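Putative cellulase CEL6 (Mycobacterium tuberculosis, PDB 1UP3) probably hydrolyses internal beta-1,4 linkages of cellulose as a family 6 glycoside hydrolase, binding cello-oligosaccharide chains in an active-site cleft. Local coordinates at residues A[42-47]-A[55-60]; A[59-64]-A[71-76]; A[84-89]-A[232-237]; A[186-191]-A[219-224]. All blocks are in the same frame, centred on the assembly; numbering follows the deposited sequence.

Contacts 1 and 2 are consecutive along the chain and share helix 50-66, with Arg-59 and Tyr-60 common to both. Their centres lie about 7 Å apart, and together they fasten this helix to the neighbouring strands 42-44 and 72-75 of the seven-stranded parallel sheet. Contacts 3 and 4 involve loops beside the bound sugar chain; their centres are about 14 Å apart, both touch the same glucose unit, and contact 4 is nested within the chain loop that contact 3 closes. Trp-43 of 42-47 reaches Val-189 and Ser-190 of contact 4, although the centres of contacts 1 and 4 are about 23 Å apart. The barrel scaffold and the glycan-binding loops are thus directly connected.

Contact 1: A[42-47]-A[55-60]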
loop_
_atom_site.group_PDB
_atom_site.type_symbol
_atom_site.label_atom_id
_atom_site.label_comp_id
_atom_site.label_asym_id
_atom_site.label_seq_id
_atom_site.Cartn_x
_atom_site.Cartn_y
_atom_site.Cartn_z
ATOM N N TYR A 42 -6.543 3.991 -1.179
ATOM C CA TYR A 42 -6.744 5.262 -0.494
ATOM C C TYR A 42 -5.908 5.249 0.787
ATOM O O TYR A 42 -6.116 4.433 1.649
ATOM C CB TYR A 42 -8.244 5.430 -0.203
ATOM C CG TYR A 42 -8.615 6.798 0.322
ATOM C CD1 TYR A 42 -8.757 7.874 -0.546
ATOM C CD2 TYR A 42 -8.839 7.011 1.652
ATOM C CE1 TYR A 42 -9.104 9.140 -0.088
ATOM C CE2 TYR A 42 -9.191 8.288 2.128
ATOM C CZ TYR A 42 -9.312 9.335 1.256
ATOM O OH TYR A 42 -9.638 10.604 1.729
ATOM N N TRP A 43 -4.960 6.189 0.892
ATOM C CA TRP A 43 -4.009 6.192 1.988
ATOM C C TRP A 43 -4.521 7.059 3.129
ATOM O O TRP A 43 -4.904 8.235 2.891
ATOM C CB TRP A 43 -2.675 6.740 1.518
ATOM C CG TRP A 43 -1.906 5.846 0.567
ATOM C CD1 TRP A 43 -2.323 5.361 -0.633
ATOM C CD2 TRP A 43 -0.626 5.270 0.796
ATOM N NE1 TRP A 43 -1.337 4.573 -1.193
ATOM C CE2 TRP A 43 -0.288 4.495 -0.325
ATOM C CE3 TRP A 43 0.303 5.366 1.845
ATOM C CZ2 TRP A 43 0.909 3.805 -0.433
ATOM C CZ3 TRP A 43 1.500 4.699 1.735
ATOM C CH2 TRP A 43 1.798 3.910 0.595
ATOM N N LEU A 44 -4.469 6.524 4.344
ATOM C CA LEU A 44 -4.874 7.242 5.560
ATOM C C LEU A 44 -3.675 7.377 6.504
ATOM O O LEU A 44 -2.875 6.459 6.653
ATOM C CB LEU A 44 -5.958 6.469 6.255
ATOM C CG LEU A 44 -7.215 6.229 5.422
ATOM C CD1 LEU A 44 -8.146 5.281 6.188
ATOM C CD2 LEU A 44 -7.882 7.542 5.109
ATOM N N ASP A 45 -3.561 8.531 7.124
ATOM C CA ASP A 45 -2.533 8.776 8.117
ATOM C C ASP A 45 -2.997 9.728 9.207
ATOM O O ASP A 45 -4.181 9.842 9.452
ATOM C CB ASP A 45 -1.237 9.191 7.437
ATOM C CG ASP A 45 -1.304 10.543 6.758
ATOM O OD1 ASP A 45 -2.349 11.241 6.841
ATOM O OD2 ASP A 45 -0.307 10.998 6.110
ATOM N N GLN A 46 -2.035 10.370 9.859
ATOM C CA GLN A 46 -2.335 11.216 11.017
ATOM C C GLN A 46 -3.089 12.491 10.665
ATOM O O GLN A 46 -3.567 13.188 11.569
ATOM C CB GLN A 46 -1.067 11.561 11.810
ATOM C CG GLN A 46 -0.160 12.635 11.199
ATOM C CD GLN A 46 0.471 12.260 9.882
ATOM O OE1 GLN A 46 0.808 11.091 9.629
ATOM N NE2 GLN A 46 0.631 13.240 9.030
ATOM N N ALA A 47 -3.257 12.772 9.384
ATOM C CA ALA A 47 -4.163 13.844 8.939
ATOM C C ALA A 47 -5.635 13.543 9.233
ATOM O O ALA A 47 -6.485 14.420 9.125
ATOM C CB ALA A 47 -4.004 14.098 7.473
ATOM N N GLY A 55 -15.642 7.888 10.527
ATOM C CA GLY A 55 -16.560 8.415 9.542
ATOM C C GLY A 55 -15.960 8.443 8.169
ATOM O O GLY A 55 -16.648 8.139 7.195
ATOM N N THR A 56 -14.677 8.790 8.051
ATOM C CA THR A 56 -14.008 8.803 6.753
ATOM C C THR A 56 -13.985 7.403 6.133
ATOM O O THR A 56 -14.239 7.227 4.937
ATOM C CB THR A 56 -12.593 9.342 6.957
ATOM O OG1 THR A 56 -12.681 10.681 7.492
ATOM C CG2 THR A 56 -11.873 9.488 5.627
ATOM N N VAL A 57 -13.671 6.420 6.961
ATOM C CA VAL A 57 -13.594 5.033 6.506
ATOM C C VAL A 57 -14.981 4.502 6.155
ATOM O O VAL A 57 -15.129 3.847 5.115
ATOM C CB VAL A 57 -12.893 4.147 7.553
ATOM C CG1 VAL A 57 -13.077 2.659 7.275
ATOM C CG2 VAL A 57 -11.435 4.528 7.628
ATOM N N ALA A 58 -15.988 4.802 6.984
ATOM C CA ALA A 58 -17.343 4.334 6.691
ATOM C C ALA A 58 -17.843 4.937 5.364
ATOM O O ALA A 58 -18.512 4.249 4.565
ATOM C CB ALA A 58 -18.288 4.684 7.796
ATOM N N ARG A 59 -17.518 6.193 5.113
ATOM C CA ARG A 59 -17.916 6.886 3.881
ATOM C C ARG A 59 -17.288 6.188 2.686
ATOM O O ARG A 59 -17.948 5.901 1.696
ATOM C CB ARG A 59 -17.451 8.355 3.930
ATOM C CG ARG A 59 -17.751 9.170 2.722
ATOM C CD ARG A 59 -17.223 10.588 2.859
ATOM N NE ARG A 59 -17.521 11.383 1.686
ATOM C CZ ARG A 59 -16.787 11.373 0.591
ATOM N NH1 ARG A 59 -15.703 10.623 0.518
ATOM N NH2 ARG A 59 -17.129 12.124 -0.439
ATOM N N TYR A 60 -15.994 5.921 2.776
ATOM C CA TYR A 60 -15.269 5.348 1.633
ATOM C C TYR A 60 -15.722 3.910 1.348
ATOM O O TYR A 60 -15.994 3.555 0.171
ATOM C CB TYR A 60 -13.756 5.406 1.884
ATOM C CG TYR A 60 -12.949 5.172 0.619
ATOM C CD1 TYR A 60 -12.613 6.239 -0.221
ATOM C CD2 TYR A 60 -12.447 3.936 0.310
ATOM C CE1 TYR A 60 -11.870 6.038 -1.354
ATOM C CE2 TYR A 60 -11.686 3.735 -0.840
ATOM C CZ TYR A 60 -11.418 4.788 -1.659
ATOM O OH TYR A 60 -10.634 4.624 -2.796
#
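An apolar strand-to-helix contact, topped by a pair of stacked tyrosines, lays helix 50-66 against strand 42-44, the outermost strand at one end of the parallel sheet. The axes of strand 42-44 and helix 55-60 run nearly antiparallel, at 170°, and approach to 11.3 Å, a gap bridged by side chains alone. The Tyr-42 and Tyr-60 rings form an offset stack with centroids 4.6 Å apart and planes inclined by 25°. The displacement brings the base of Tyr-42 over its partner: CB of Tyr-42 makes a CH-pi contact 4.0 Å from the centroid of the Tyr-60 ring. CG of Tyr-42 lies anti to the backbone N (chi1 -171°), which brings the ring against that of Tyr-60. This antiparallel return of a helix across its strand is the first half of the beta-alpha-beta unit that continues into strand 72-75. Deeper in the layer, Leu-44 presents CD1 to CG2 of Val-57 at 3.7 Å, while its other methyl, CD2, only grazes CG2 of Thr-56 at 4.5 Å. Trp-100 and Leu-108 of helix 94-108 add to the apolar surroundings of Leu-44 and Val-57, respectively. Tyr-11 meets the Tyr-60 ring edge-to-face, and both stacked tyrosines line a pocket occupied by a polyether molecule, probably from the crystallisation liquor.

Contact 2: A[59-64]-A[71-76]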
loop_
_atom_site.group_PDB
_atom_site.type_symbol
_atom_site.label_atom_id
_atom_site.label_comp_id
_atom_site.label_asym_id
_atom_site.label_seq_id
_atom_site.Cartn_x
_atom_site.Cartn_y
_atom_site.Cartn_z
ATOM N N ARG A 59 -17.518 6.193 5.113
ATOM C CA ARG A 59 -17.916 6.886 3.881
ATOM C C ARG A 59 -17.288 6.188 2.686
ATOM O O ARG A 59 -17.948 5.901 1.696
ATOM C CB ARG A 59 -17.451 8.355 3.930
ATOM C CG ARG A 59 -17.751 9.170 2.722
ATOM C CD ARG A 59 -17.223 10.588 2.859
ATOM N NE ARG A 59 -17.521 11.383 1.686
ATOM C CZ ARG A 59 -16.787 11.373 0.591
ATOM N NH1 ARG A 59 -15.703 10.623 0.518
ATOM N NH2 ARG A 59 -17.129 12.124 -0.439
ATOM N N TYR A 60 -15.994 5.921 2.776
ATOM C CA TYR A 60 -15.269 5.348 1.633
ATOM C C TYR A 60 -15.722 3.910 1.348
ATOM O O TYR A 60 -15.994 3.555 0.171
ATOM C CB TYR A 60 -13.756 5.406 1.884
ATOM C CG TYR A 60 -12.949 5.172 0.619
ATOM C CD1 TYR A 60 -12.613 6.239 -0.221
ATOM C CD2 TYR A 60 -12.447 3.936 0.310
ATOM C CE1 TYR A 60 -11.870 6.038 -1.354
ATOM C CE2 TYR A 60 -11.686 3.735 -0.840
ATOM C CZ TYR A 60 -11.418 4.788 -1.659
ATOM O OH TYR A 60 -10.634 4.624 -2.796
ATOM N N THR A 61 -15.848 3.100 2.386
ATOM C CA THR A 61 -16.249 1.702 2.190
ATOM C C THR A 61 -17.714 1.623 1.728
ATOM O O THR A 61 -18.098 0.790 0.911
ATOM C CB THR A 61 -16.012 0.816 3.400
ATOM O OG1 THR A 61 -16.753 1.270 4.517
ATOM C CG2 THR A 61 -14.560 0.853 3.836
ATOM N N GLY A 62 -18.530 2.520 2.241
ATOM C CA GLY A 62 -19.919 2.596 1.820
ATOM C C GLY A 62 -20.066 3.051 0.373
ATOM O O GLY A 62 -20.938 2.543 -0.354
ATOM N N ALA A 63 -19.222 3.992 -0.073
ATOM C CA ALA A 63 -19.235 4.426 -1.462
ATOM C C ALA A 63 -18.807 3.299 -2.392
ATOM O O ALA A 63 -19.386 3.103 -3.459
ATOM C CB ALA A 63 -18.335 5.637 -1.670
ATOM N N ALA A 64 -17.811 2.542 -1.960
ATOM C CA ALA A 64 -17.337 1.428 -2.763
ATOM C C ALA A 64 -18.435 0.379 -2.896
ATOM O O ALA A 64 -18.706 -0.113 -3.992
ATOM C CB ALA A 64 -16.084 0.857 -2.153
ATOM N N PRO A 71 -13.181 -1.729 -1.953
ATOM C CA PRO A 71 -12.279 -0.620 -1.624
ATOM C C PRO A 71 -10.956 -1.164 -1.114
ATOM O O PRO A 71 -10.940 -2.167 -0.422
ATOM C CB PRO A 71 -13.029 0.122 -0.528
ATOM C CG PRO A 71 -13.761 -0.910 0.146
ATOM C CD PRO A 71 -14.174 -1.943 -0.884
ATOM N N VAL A 72 -9.884 -0.454 -1.416
ATOM C CA VAL A 72 -8.542 -0.774 -0.901
ATOM C C VAL A 72 -8.056 0.447 -0.145
ATOM O O VAL A 72 -8.029 1.576 -0.703
ATOM C CB VAL A 72 -7.540 -1.119 -2.024
ATOM C CG1 VAL A 72 -6.244 -1.563 -1.434
ATOM C CG2 VAL A 72 -8.112 -2.200 -3.001
ATOM N N LEU A 73 -7.758 0.239 1.140
ATOM C CA LEU A 73 -7.311 1.283 2.044
ATOM C C LEU A 73 -5.888 0.930 2.484
ATOM O O LEU A 73 -5.612 -0.229 2.796
ATOM C CB LEU A 73 -8.228 1.390 3.258
ATOM C CG LEU A 73 -9.621 1.892 2.834
ATOM C CD1 LEU A 73 -10.643 1.180 3.623
ATOM C CD2 LEU A 73 -9.753 3.367 3.036
ATOM N N THR A 74 -5.024 1.938 2.535
ATOM C CA THR A 74 -3.665 1.791 3.041
ATOM C C THR A 74 -3.487 2.580 4.322
ATOM O O THR A 74 -3.722 3.779 4.329
ATOM C CB THR A 74 -2.702 2.237 1.992
ATOM O OG1 THR A 74 -2.859 1.387 0.837
ATOM C CG2 THR A 74 -1.234 2.046 2.470
ATOM N N LEU A 75 -3.134 1.904 5.403
ATOM C CA LEU A 75 -2.909 2.580 6.676
ATOM C C LEU A 75 -1.443 2.949 6.786
ATOM O O LEU A 75 -0.581 2.087 6.738
ATOM C CB LEU A 75 -3.358 1.682 7.845
ATOM C CG LEU A 75 -4.817 1.216 7.787
ATOM C CD1 LEU A 75 -5.156 0.408 9.038
ATOM C CD2 LEU A 75 -5.812 2.368 7.637
ATOM N N TYR A 76 -1.151 4.229 6.992
ATOM C CA TYR A 76 0.240 4.714 6.978
ATOM C C TYR A 76 0.420 5.758 8.084
ATOM O O TYR A 76 0.710 6.930 7.816
ATOM C CB TYR A 76 0.549 5.276 5.577
ATOM C CG TYR A 76 2.006 5.548 5.227
ATOM C CD1 TYR A 76 2.972 4.585 5.478
ATOM C CD2 TYR A 76 2.375 6.719 4.595
ATOM C CE1 TYR A 76 4.320 4.786 5.148
ATOM C CE2 TYR A 76 3.706 6.956 4.232
ATOM C CZ TYR A 76 4.667 5.978 4.486
ATOM O OH TYR A 76 5.996 6.215 4.145
HETATM O O HOH W 1 -9.894 1.946 -3.342
#
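Ala-64 and Pro-71 form the tight end of this contact, near the C-terminal end of helix 50-66, with Pro-71 just ahead of strand 72-75. CB of Ala-64 sits 3.5 Å from CB of Pro-71 and almost as near to CG and CD, so one methyl covers three atoms of the pyrrolidine ring. Their CA atoms, 5.6 Å apart, are the nearest pair across the two segments. One helical turn earlier, Tyr-60 passes Pro-71 and Leu-73 in the opposite direction, with its CD2 3.9 Å from CD2 of Leu-73. The second methyl of Leu-73, CD1, meets CG2 of Thr-61 at 3.9 Å, the two side chains crossing at about a right angle. With chi1 of 61°, Thr-61 keeps that methyl beside its own backbone N and toward the strand, while OG1 is hydrogen-bonded to the carbonyl O of Val-57. The looser side lies at the phenol end of Tyr-60, where a water takes the place of direct contact. It is 2.8 Å from OH of Tyr-60, in the plane of the ring, and accepts from the backbone N of Val-72 at 3.1 Å. With the helix and strand axes at 160°, this is the second half of a beta-alpha-beta crossover, returning the chain to a strand parallel to 42-44 in the family 6 barrel.

Contact 3: A[84-89]-A[232-237]; sequences GSYASG and NWCNPS. With BGC (beta-D-glucopyranose), chain B; BGC (beta-D-glucopyranose), chain C; SO4 (sulfate ion), chain D.
Neither 84-89 nor 232-237 forms a regular helix or strand; the former bends through a type I beta turn from Ser-85 to Ser-88, closed by a hydrogen bond from N of Ser-88 to O of Ser-85. The backbones stay well apart, with the CA atoms of Tyr-86 and Cys-234 separated by 9.2 Å, and this loop-to-loop contact lies at the glycan-binding cleft of the family 6 fold. Tyr-86, at the second position of the turn, spans the gap. The CD2-CE2 side of its ring meets two neighbours: CH2 of Trp-233 approaches CD2 of Tyr-86 at 3.9 Å, in the plane of the tyrosine ring, while SG of Cys-234 makes an oblique sulfur-aromatic contact, 4.5 Å from the ring centroid. That sulfur is also joined to Cys-270 in a disulfide, a covalent tie between this loop and the Cys-270 region. The indole of Trp-233 is covered on both faces. CB of Cys-234 lies 3.5 Å above one face, and the opposite face carries the sugar chain, with O4 of the chain B glucose and C2 of the chain C glucose both above the ring. A chi1 of 48° holds CG between the backbone N and the carbonyl carbon and turns the indole back over Cys-234. Asp-82, Asp-120 and His-161 hydrogen-bond to the sugars from elsewhere in the cleft. At the indole edge, NE1 of Trp-233 donates to O3 of a sulfate ion, 3.0 Å away at an N-H...O angle of 150°.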
loop_
_atom_site.group_PDB
_atom_site.type_symbol
_atom_site.label_atom_id
_atom_site.label_comp_id
_atom_site.label_asym_id
_atom_site.label_seq_id
_atom_site.Cartn_x
_atom_site.Cartn_y
_atom_site.Cartn_z
ATOM N N GLY A 84 11.806 9.227 9.939
ATOM C CA GLY A 84 12.093 10.650 9.873
ATOM C C GLY A 84 12.637 11.141 8.551
ATOM O O GLY A 84 13.165 12.263 8.459
ATOM N N SER A 85 12.489 10.320 7.513
ATOM C CA SER A 85 13.000 10.648 6.169
ATOM C C SER A 85 11.914 11.390 5.353
ATOM O O SER A 85 11.069 12.088 5.919
ATOM C CB SER A 85 13.514 9.373 5.494
ATOM O OG SER A 85 14.118 9.633 4.234
ATOM N N TYR A 86 11.937 11.254 4.027
ATOM C CA TYR A 86 11.107 12.083 3.136
ATOM C C TYR A 86 9.614 11.971 3.416
ATOM O O TYR A 86 8.872 12.936 3.276
ATOM C CB TYR A 86 11.370 11.740 1.677
ATOM C CG TYR A 86 12.815 11.895 1.270
ATOM C CD1 TYR A 86 13.450 13.121 1.388
ATOM C CD2 TYR A 86 13.556 10.816 0.843
ATOM C CE1 TYR A 86 14.743 13.266 1.046
ATOM C CE2 TYR A 86 14.881 10.959 0.503
ATOM C CZ TYR A 86 15.468 12.197 0.598
ATOM O OH TYR A 86 16.798 12.353 0.269
ATOM N N ALA A 87 9.195 10.811 3.890
ATOM C CA ALA A 87 7.790 10.597 4.222
ATOM C C ALA A 87 7.521 10.580 5.729
ATOM O O ALA A 87 6.597 9.913 6.196
ATOM C CB ALA A 87 7.292 9.276 3.551
ATOM N N SER A 88 8.322 11.336 6.480
ATOM C CA SER A 88 8.153 11.493 7.926
ATOM C C SER A 88 6.726 11.874 8.281
ATOM O O SER A 88 6.021 12.531 7.495
ATOM C CB SER A 88 9.135 12.538 8.453
ATOM O OG SER A 88 8.743 13.831 8.011
ATOM N N GLY A 89 6.272 11.395 9.437
ATOM C CA GLY A 89 4.889 11.606 9.854
ATOM C C GLY A 89 4.456 10.537 10.843
ATOM O O GLY A 89 5.255 10.085 11.660
ATOM N N ASN A 232 17.415 4.944 -5.544
ATOM C CA ASN A 232 16.819 4.470 -6.808
ATOM C C ASN A 232 15.299 4.244 -6.752
ATOM O O ASN A 232 14.655 4.112 -7.804
ATOM C CB ASN A 232 17.581 3.264 -7.398
ATOM C CG ASN A 232 17.342 1.986 -6.660
ATOM O OD1 ASN A 232 17.055 1.972 -5.454
ATOM N ND2 ASN A 232 17.448 0.861 -7.383
ATOM N N TRP A 233 14.742 4.279 -5.540
ATOM C CA TRP A 233 13.302 4.154 -5.282
ATOM C C TRP A 233 12.637 5.526 -5.151
ATOM O O TRP A 233 11.423 5.604 -4.999
ATOM C CB TRP A 233 13.069 3.337 -3.989
ATOM C CG TRP A 233 13.954 3.840 -2.875
ATOM C CD1 TRP A 233 15.193 3.349 -2.540
ATOM C CD2 TRP A 233 13.761 5.004 -2.060
ATOM N NE1 TRP A 233 15.740 4.093 -1.525
ATOM C CE2 TRP A 233 14.890 5.111 -1.210
ATOM C CE3 TRP A 233 12.729 5.937 -1.913
ATOM C CZ2 TRP A 233 15.017 6.120 -0.243
ATOM C CZ3 TRP A 233 12.860 6.937 -0.962
ATOM C CH2 TRP A 233 14.018 7.026 -0.156
ATOM N N CYS A 234 13.428 6.612 -5.216
ATOM C CA CYS A 234 12.925 7.962 -4.928
ATOM C C CYS A 234 12.755 8.741 -6.239
ATOM O O CYS A 234 13.711 9.238 -6.810
ATOM C CB CYS A 234 13.896 8.635 -3.956
ATOM S SG CYS A 234 13.176 9.869 -2.875
ATOM N N ASN A 235 11.523 8.780 -6.729
ATOM C CA ASN A 235 11.191 9.372 -8.039
ATOM C C ASN A 235 12.170 9.020 -9.178
ATOM O O ASN A 235 12.637 9.925 -9.880
ATOM C CB ASN A 235 11.110 10.896 -7.929
ATOM C CG ASN A 235 9.991 11.381 -7.007
ATOM O OD1 ASN A 235 8.933 10.745 -6.924
ATOM N ND2 ASN A 235 10.202 12.522 -6.325
ATOM N N PRO A 236 12.475 7.747 -9.412
ATOM C CA PRO A 236 13.344 7.398 -10.549
ATOM C C PRO A 236 12.702 7.694 -11.894
ATOM O O PRO A 236 11.510 7.596 -12.073
ATOM C CB PRO A 236 13.555 5.906 -10.396
ATOM C CG PRO A 236 12.289 5.449 -9.661
ATOM C CD PRO A 236 11.971 6.557 -8.707
ATOM N N SER A 237 13.546 8.032 -12.860
ATOM C CA SER A 237 13.069 8.136 -14.220
ATOM C C SER A 237 13.101 6.767 -14.907
ATOM O O SER A 237 13.670 5.791 -14.404
ATOM C CB SER A 237 13.895 9.170 -14.981
ATOM O OG SER A 237 15.225 8.713 -15.092
HETATM C C2 BGC B . 15.387 -0.629 0.201
HETATM C C3 BGC B . 14.540 0.610 0.034
HETATM C C4 BGC B . 14.323 1.361 1.353
HETATM C C5 BGC B . 15.655 1.550 2.123
HETATM C C6 BGC B . 15.399 2.092 3.532
HETATM C C1 BGC B . 16.641 -0.257 0.977
HETATM O O2 BGC B . 15.693 -1.152 -1.086
HETATM O O3 BGC B . 13.303 0.254 -0.592
HETATM O O4 BGC B . 13.825 2.625 1.099
HETATM O O5 BGC B . 16.246 0.294 2.225
HETATM O O6 BGC B . 16.670 2.357 4.118
HETATM C C2 BGC C . 12.092 4.244 1.552
HETATM C C3 BGC C . 10.588 4.408 1.719
HETATM C C4 BGC C . 9.846 3.797 0.531
HETATM C C5 BGC C . 10.353 2.354 0.322
HETATM C C6 BGC C . 9.772 1.731 -0.954
HETATM C C1 BGC C . 12.434 2.770 1.314
HETATM O O2 BGC C . 12.808 4.795 2.674
HETATM O O3 BGC C . 10.223 5.768 1.895
HETATM O O4 BGC C . 8.427 3.782 0.724
HETATM O O5 BGC C . 11.763 2.307 0.168
HETATM O O6 BGC C . 10.185 0.384 -1.085
HETATM S S SO4 D . 19.247 3.450 -0.381
HETATM O O1 SO4 D . 19.520 3.639 1.043
HETATM O O2 SO4 D . 18.940 4.744 -0.978
HETATM O O3 SO4 D . 18.082 2.593 -0.504
HETATM O O4 SO4 D . 20.367 2.779 -1.076
#

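Contact 4: A[186-191]-A[219-224]. With BGC (beta-D-glucopyranose), chain C.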
loop_
_atom_site.group_PDB
_atom_site.type_symbol
_atom_site.label_atom_id
_atom_site.label_comp_id
_atom_site.label_asym_id
_atom_site.label_seq_id
_atom_site.Cartn_x
_atom_site.Cartn_y
_atom_site.Cartn_z
ATOM N N SER A 186 1.758 -7.814 2.015
ATOM C CA SER A 186 1.928 -7.077 0.763
ATOM C C SER A 186 3.375 -6.876 0.444
ATOM O O SER A 186 4.221 -6.779 1.343
ATOM C CB SER A 186 1.183 -5.718 0.808
ATOM O OG SER A 186 1.571 -4.971 1.932
ATOM N N LEU A 187 3.657 -6.836 -0.855
ATOM C CA LEU A 187 5.014 -6.638 -1.391
ATOM C C LEU A 187 5.086 -5.528 -2.430
ATOM O O LEU A 187 4.121 -5.257 -3.150
ATOM C CB LEU A 187 5.466 -7.902 -2.091
ATOM C CG LEU A 187 5.578 -9.195 -1.269
ATOM C CD1 LEU A 187 5.918 -10.390 -2.177
ATOM C CD2 LEU A 187 6.641 -8.988 -0.185
ATOM N N ASN A 188 6.268 -4.923 -2.525
ATOM C CA ASN A 188 6.601 -3.973 -3.583
ATOM C C ASN A 188 5.919 -2.619 -3.474
ATOM O O ASN A 188 5.911 -1.869 -4.453
ATOM C CB ASN A 188 6.298 -4.575 -4.969
ATOM C CG ASN A 188 7.329 -4.177 -6.048
ATOM O OD1 ASN A 188 8.523 -3.933 -5.769
ATOM N ND2 ASN A 188 6.855 -4.058 -7.267
ATOM N N VAL A 189 5.331 -2.318 -2.308
ATOM C CA VAL A 189 4.559 -1.094 -2.178
ATOM C C VAL A 189 5.459 0.129 -2.419
ATOM O O VAL A 189 6.505 0.297 -1.778
ATOM C CB VAL A 189 3.777 -1.002 -0.810
ATOM C CG1 VAL A 189 3.106 0.372 -0.673
ATOM C CG2 VAL A 189 2.781 -2.120 -0.684
ATOM N N SER A 190 5.045 0.978 -3.347
ATOM C CA SER A 190 5.808 2.117 -3.764
ATOM C C SER A 190 7.145 1.802 -4.384
ATOM O O SER A 190 7.948 2.708 -4.511
ATOM C CB SER A 190 5.968 3.142 -2.625
ATOM O OG SER A 190 4.715 3.434 -2.062
ATOM N N ASN A 191 7.397 0.558 -4.751
ATOM C CA ASN A 191 8.674 0.229 -5.408
ATOM C C ASN A 191 8.430 -0.282 -6.825
ATOM O O ASN A 191 7.363 -0.087 -7.376
ATOM C CB ASN A 191 9.488 -0.695 -4.515
ATOM C CG ASN A 191 10.964 -0.419 -4.613
ATOM O OD1 ASN A 191 11.545 -0.545 -5.691
ATOM N ND2 ASN A 191 11.593 -0.042 -3.479
ATOM N N SER A 219 1.896 -0.929 -9.518
ATOM C CA SER A 219 1.678 0.423 -9.998
ATOM C C SER A 219 2.776 0.986 -10.913
ATOM O O SER A 219 2.478 1.725 -11.887
ATOM C CB SER A 219 1.466 1.357 -8.822
ATOM O OG SER A 219 2.556 1.309 -7.897
ATOM N N ARG A 220 4.029 0.646 -10.626
ATOM C CA ARG A 220 5.157 1.295 -11.285
ATOM C C ARG A 220 6.243 0.332 -11.723
ATOM O O ARG A 220 7.395 0.754 -11.881
ATOM C CB ARG A 220 5.740 2.380 -10.391
ATOM C CG ARG A 220 4.709 3.507 -10.057
ATOM C CD ARG A 220 5.321 4.731 -9.373
ATOM N NE ARG A 220 5.854 4.405 -8.045
ATOM C CZ ARG A 220 6.535 5.243 -7.317
ATOM N NH1 ARG A 220 6.758 6.487 -7.764
ATOM N NH2 ARG A 220 6.949 4.868 -6.116
ATOM N N ASN A 221 5.918 -0.956 -11.878
ATOM C CA ASN A 221 6.942 -1.996 -12.114
ATOM C C ASN A 221 6.998 -2.595 -13.509
ATOM O O ASN A 221 7.620 -3.652 -13.725
ATOM C CB ASN A 221 6.870 -3.089 -11.042
ATOM C CG ASN A 221 5.749 -4.083 -11.286
ATOM O OD1 ASN A 221 4.812 -3.812 -12.061
ATOM N ND2 ASN A 221 5.835 -5.258 -10.652
ATOM N N GLY A 222 6.376 -1.928 -14.480
ATOM C CA GLY A 222 6.322 -2.444 -15.841
ATOM C C GLY A 222 7.654 -2.514 -16.537
ATOM O O GLY A 222 7.782 -3.280 -17.509
ATOM N N ALA A 223 8.651 -1.742 -16.080
ATOM C CA ALA A 223 9.984 -1.761 -16.687
ATOM C C ALA A 223 11.021 -2.211 -15.656
ATOM O O ALA A 223 12.226 -2.027 -15.828
ATOM C CB ALA A 223 10.347 -0.371 -17.245
ATOM N N GLY A 224 10.542 -2.797 -14.546
ATOM C CA GLY A 224 11.440 -3.169 -13.480
ATOM C C GLY A 224 12.064 -1.959 -12.799
ATOM O O GLY A 224 11.619 -0.809 -12.981
HETATM C C2 BGC C . 12.092 4.244 1.552
HETATM C C3 BGC C . 10.588 4.408 1.719
HETATM C C4 BGC C . 9.846 3.797 0.531
HETATM C C5 BGC C . 10.353 2.354 0.322
HETATM C C6 BGC C . 9.772 1.731 -0.954
HETATM C C1 BGC C . 12.434 2.770 1.314
HETATM O O2 BGC C . 12.808 4.795 2.674
HETATM O O3 BGC C . 10.223 5.768 1.895
HETATM O O4 BGC C . 8.427 3.782 0.724
HETATM O O5 BGC C . 11.763 2.307 0.168
HETATM O O6 BGC C . 10.185 0.384 -1.085
HETATM O O HOH W 2 5.191 1.875 -6.995
HETATM O O HOH W 3 5.184 -1.252 -8.646
#
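Beyond strand 184-187 the chain makes a type II beta turn from Asn-188 to Asn-191 beside the loop 219-224, which itself turns in type I fashion from Asn-221 to Gly-224; the CA atoms of Asn-191 and Arg-220 are 6.9 Å apart. Arg-220 reaches across with its guanidinium, the side chain bent at chi3. Its NH2 lies 2.9 Å from the carbonyl O of Ser-190, a weak bond at an N-H...O angle of 127° that uses the edge of the guanidinium group. The same NH2 forms a salt bridge with Asp-267, probably the stronger restraint on the arginine. Two waters fill in where the loops do not touch. One donates to both O of Asn-191 and OG of Ser-219 and accepts from NE of Arg-220 at 2.8 Å. The other links O of Asn-191 to the backbone N of Arg-220, so this carbonyl receives two water hydrogen bonds. Farther from the sugar, the amides of Asn-188 and Asn-221 cross with their planes 53° apart and their ND2 atoms at 3.7 Å. These nitrogens do not pair with each other: ND2 of Asn-188 is bonded to O of Asp-217, and ND2 of Asn-221 to Tyr-193 O and Thr-195 OG1. The CB of Asn-191 is directed away from 219-224, and its ND2 donates almost straight, at 174°, to O6 of the chain C glucose, 2.8 Å away. The turn thus belongs to the glycan-binding site, built from loops that follow the parallel strands of the family 6 barrel.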